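PHO85 cyclin PHO80 (Saccharomyces cerevisiae, PDB 2PMI) serves as the cyclin partner of the cyclin-dependent kinase PHO85 and represses phosphate-starvation-responsive genes when phosphate is plentiful. Local coordinates at residues G17-A25 / R239-P247. Residues are numbered along the deposited sequence; the frame is centred on the assembly and turned at random.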
loop_
_atom_site.group_PDB
_atom_site.type_symbol
_atom_site.label_atom_id
_atom_site.label_comp_id
_atom_site.label_asym_id
_atom_site.label_seq_id
_atom_site.Cartn_x
_atom_site.Cartn_y
_atom_site.Cartn_z
ATOM N N GLY B 17 -15.619 41.298 12.681
ATOM C CA GLY B 17 -16.602 40.228 12.322
ATOM C C GLY B 17 -16.060 39.330 11.226
ATOM O O GLY B 17 -15.664 39.824 10.168
ATOM N N ILE B 18 -16.045 38.019 11.468
ATOM C CA ILE B 18 -15.524 37.069 10.484
ATOM C C ILE B 18 -16.379 35.822 10.287
ATOM O O ILE B 18 -16.985 35.320 11.233
ATOM C CB ILE B 18 -14.103 36.626 10.856
ATOM C CG1 ILE B 18 -14.012 36.425 12.365
ATOM C CG2 ILE B 18 -13.097 37.657 10.384
ATOM C CD1 ILE B 18 -12.619 36.119 12.859
ATOM N N PRO B 19 -16.434 35.307 9.043
ATOM C CA PRO B 19 -17.206 34.113 8.671
ATOM C C PRO B 19 -17.024 32.998 9.700
ATOM O O PRO B 19 -16.192 33.122 10.601
ATOM C CB PRO B 19 -16.621 33.737 7.312
ATOM C CG PRO B 19 -16.261 35.057 6.731
ATOM C CD PRO B 19 -15.642 35.794 7.899
ATOM N N LYS B 20 -17.782 31.910 9.570
ATOM C CA LYS B 20 -17.666 30.809 10.523
ATOM C C LYS B 20 -18.055 29.464 9.942
ATOM O O LYS B 20 -19.098 28.918 10.283
ATOM C CB LYS B 20 -18.530 31.083 11.755
ATOM C CG LYS B 20 -18.363 30.052 12.864
ATOM C CD LYS B 20 -19.211 30.410 14.069
ATOM C CE LYS B 20 -19.197 29.320 15.124
ATOM N NZ LYS B 20 -20.188 29.608 16.200
ATOM N N VAL B 21 -17.207 28.927 9.075
ATOM C CA VAL B 21 -17.462 27.636 8.447
ATOM C C VAL B 21 -17.426 26.488 9.457
ATOM O O VAL B 21 -16.663 26.526 10.410
ATOM C CB VAL B 21 -16.423 27.359 7.347
ATOM C CG1 VAL B 21 -15.077 27.889 7.785
ATOM C CG2 VAL B 21 -16.326 25.862 7.068
ATOM N N ILE B 22 -18.263 25.479 9.239
ATOM C CA ILE B 22 -18.327 24.308 10.106
ATOM C C ILE B 22 -17.825 23.138 9.288
ATOM O O ILE B 22 -18.432 22.785 8.293
ATOM C CB ILE B 22 -19.762 23.997 10.533
ATOM C CG1 ILE B 22 -20.294 25.129 11.416
ATOM C CG2 ILE B 22 -19.807 22.646 11.254
ATOM C CD1 ILE B 22 -21.819 25.142 11.547
ATOM N N LEU B 23 -16.729 22.527 9.727
ATOM C CA LEU B 23 -16.115 21.409 9.013
ATOM C C LEU B 23 -16.731 20.046 9.315
ATOM O O LEU B 23 -17.380 19.868 10.339
ATOM C CB LEU B 23 -14.616 21.359 9.337
ATOM C CG LEU B 23 -13.796 22.622 9.056
ATOM C CD1 LEU B 23 -12.627 22.663 10.032
ATOM C CD2 LEU B 23 -13.328 22.652 7.604
ATOM N N PRO B 24 -16.530 19.071 8.406
ATOM C CA PRO B 24 -16.991 17.680 8.438
ATOM C C PRO B 24 -16.119 16.872 9.390
ATOM O O PRO B 24 -14.949 17.190 9.575
ATOM C CB PRO B 24 -16.763 17.203 7.009
ATOM C CG PRO B 24 -16.649 18.448 6.208
ATOM C CD PRO B 24 -15.915 19.367 7.103
ATOM N N ALA B 25 -16.667 15.817 9.981
ATOM C CA ALA B 25 -15.871 14.994 10.885
ATOM C C ALA B 25 -14.803 14.246 10.085
ATOM O O ALA B 25 -13.812 13.772 10.643
ATOM C CB ALA B 25 -16.759 14.006 11.631
ATOM N N ARG B 239 -6.318 33.542 5.051
ATOM C CA ARG B 239 -7.762 33.440 5.017
ATOM C C ARG B 239 -8.390 33.876 6.331
ATOM O O ARG B 239 -8.107 33.316 7.388
ATOM C CB ARG B 239 -8.185 32.009 4.696
ATOM C CG ARG B 239 -8.867 31.832 3.338
ATOM C CD ARG B 239 -7.882 31.805 2.178
ATOM N NE ARG B 239 -6.993 32.962 2.176
ATOM C CZ ARG B 239 -6.179 33.282 1.172
ATOM N NH1 ARG B 239 -6.136 32.530 0.075
ATOM N NH2 ARG B 239 -5.407 34.356 1.262
ATOM N N LYS B 240 -9.245 34.888 6.262
ATOM C CA LYS B 240 -9.925 35.391 7.445
ATOM C C LYS B 240 -11.145 34.491 7.713
ATOM O O LYS B 240 -12.268 34.841 7.364
ATOM C CB LYS B 240 -10.355 36.841 7.200
ATOM C CG LYS B 240 -10.372 37.710 8.450
ATOM C CD LYS B 240 -10.904 39.111 8.166
ATOM C CE LYS B 240 -10.975 39.952 9.433
ATOM N NZ LYS B 240 -11.775 41.199 9.247
ATOM N N VAL B 241 -10.916 33.326 8.326
ATOM C CA VAL B 241 -12.003 32.373 8.612
ATOM C C VAL B 241 -11.909 31.708 10.000
ATOM O O VAL B 241 -10.816 31.500 10.531
ATOM C CB VAL B 241 -12.033 31.219 7.571
ATOM C CG1 VAL B 241 -13.456 30.775 7.350
ATOM C CG2 VAL B 241 -11.371 31.646 6.267
ATOM N N ASP B 242 -13.060 31.367 10.571
ATOM C CA ASP B 242 -13.127 30.709 11.876
ATOM C C ASP B 242 -13.659 29.293 11.692
ATOM O O ASP B 242 -14.872 29.108 11.562
ATOM C CB ASP B 242 -14.084 31.452 12.818
ATOM C CG ASP B 242 -13.445 32.646 13.495
ATOM O OD1 ASP B 242 -12.215 32.618 13.707
ATOM O OD2 ASP B 242 -14.175 33.601 13.841
ATOM N N TYR B 243 -12.781 28.294 11.696
ATOM C CA TYR B 243 -13.240 26.920 11.507
ATOM C C TYR B 243 -13.685 26.241 12.785
ATOM O O TYR B 243 -12.894 26.028 13.696
ATOM C CB TYR B 243 -12.164 26.061 10.855
ATOM C CG TYR B 243 -11.753 26.527 9.487
ATOM C CD1 TYR B 243 -10.805 27.537 9.332
ATOM C CD2 TYR B 243 -12.307 25.950 8.342
ATOM C CE1 TYR B 243 -10.413 27.964 8.066
ATOM C CE2 TYR B 243 -11.924 26.367 7.069
ATOM C CZ TYR B 243 -10.974 27.374 6.939
ATOM O OH TYR B 243 -10.580 27.788 5.689
ATOM N N VAL B 244 -14.964 25.887 12.823
ATOM C CA VAL B 244 -15.575 25.222 13.966
ATOM C C VAL B 244 -15.858 23.764 13.627
ATOM O O VAL B 244 -16.652 23.474 12.726
ATOM C CB VAL B 244 -16.917 25.890 14.337
ATOM C CG1 VAL B 244 -17.569 25.146 15.505
ATOM C CG2 VAL B 244 -16.690 27.356 14.673
ATOM N N LEU B 245 -15.220 22.843 14.339
ATOM C CA LEU B 245 -15.448 21.433 14.076
ATOM C C LEU B 245 -16.508 20.909 15.034
ATOM O O LEU B 245 -16.327 20.948 16.242
ATOM C CB LEU B 245 -14.140 20.650 14.224
ATOM C CG LEU B 245 -14.095 19.129 14.018
ATOM C CD1 LEU B 245 -14.696 18.738 12.683
ATOM C CD2 LEU B 245 -12.652 18.668 14.080
ATOM N N PRO B 246 -17.639 20.424 14.498
ATOM C CA PRO B 246 -18.772 19.877 15.251
ATOM C C PRO B 246 -18.351 19.240 16.568
ATOM O O PRO B 246 -17.487 18.363 16.592
ATOM C CB PRO B 246 -19.350 18.870 14.281
ATOM C CG PRO B 246 -19.218 19.600 12.991
ATOM C CD PRO B 246 -17.821 20.180 13.057
ATOM N N PRO B 247 -18.973 19.664 17.679
ATOM C CA PRO B 247 -18.684 19.165 19.028
ATOM C C PRO B 247 -18.660 17.648 19.146
ATOM O O PRO B 247 -18.945 16.969 18.140
ATOM C CB PRO B 247 -19.794 19.790 19.871
ATOM C CG PRO B 247 -20.078 21.080 19.143
ATOM C CD PRO B 247 -20.094 20.621 17.706
#
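The two ends of the modelled cyclin chain run side by side in the same general direction and meet in a single parallel beta bridge, in which Ile22 of 17-25 pairs with Val244 of 239-247. Two backbone hydrogen bonds, both made by Val244, define it. Its N donates to Val21 O at 3.0 Å, and its O accepts Leu23 N at 3.1 Å. Lys20 CA and Ile22 CA add C-H...O contacts to Asp242 O and Val244 O, respectively.

On the side of the pair that faces the helices, Tyr243 lies against helix 32-51, where its OH is hydrogen-bonded to Asp34. Val21 places CG1 between its backbone N and carbonyl carbon (chi1 37°), and this methyl sits over a face of the Tyr243 ring in a CH-pi contact, 3.9 Å from the centroid. Leu23 CD1 packs on Tyr243 CB at 3.5 Å, while its CD2 comes obliquely to the ring, and the side chain reaches on to Leu38 and to Val225 of helix 216-227. The paired tails thus cover parts of both helices. At the outer side Lys20, extended beyond CG, runs past Val244 CG2, and Ile22 CG2 meets Pro246 CG at 3.6 Å.

Toward the start of the pair, Ile18 stands between two side chains. Its CG2 rests on the aliphatic chain of Lys240, 3.3 Å from Lys240 CG. Ile18 and Asp242 cross at about a right angle, with CG1 and CD1 of Ile18 in van der Waals contact with the carboxylate, whose OD1 is hydrogen-bonded to the backbone N of Phe231.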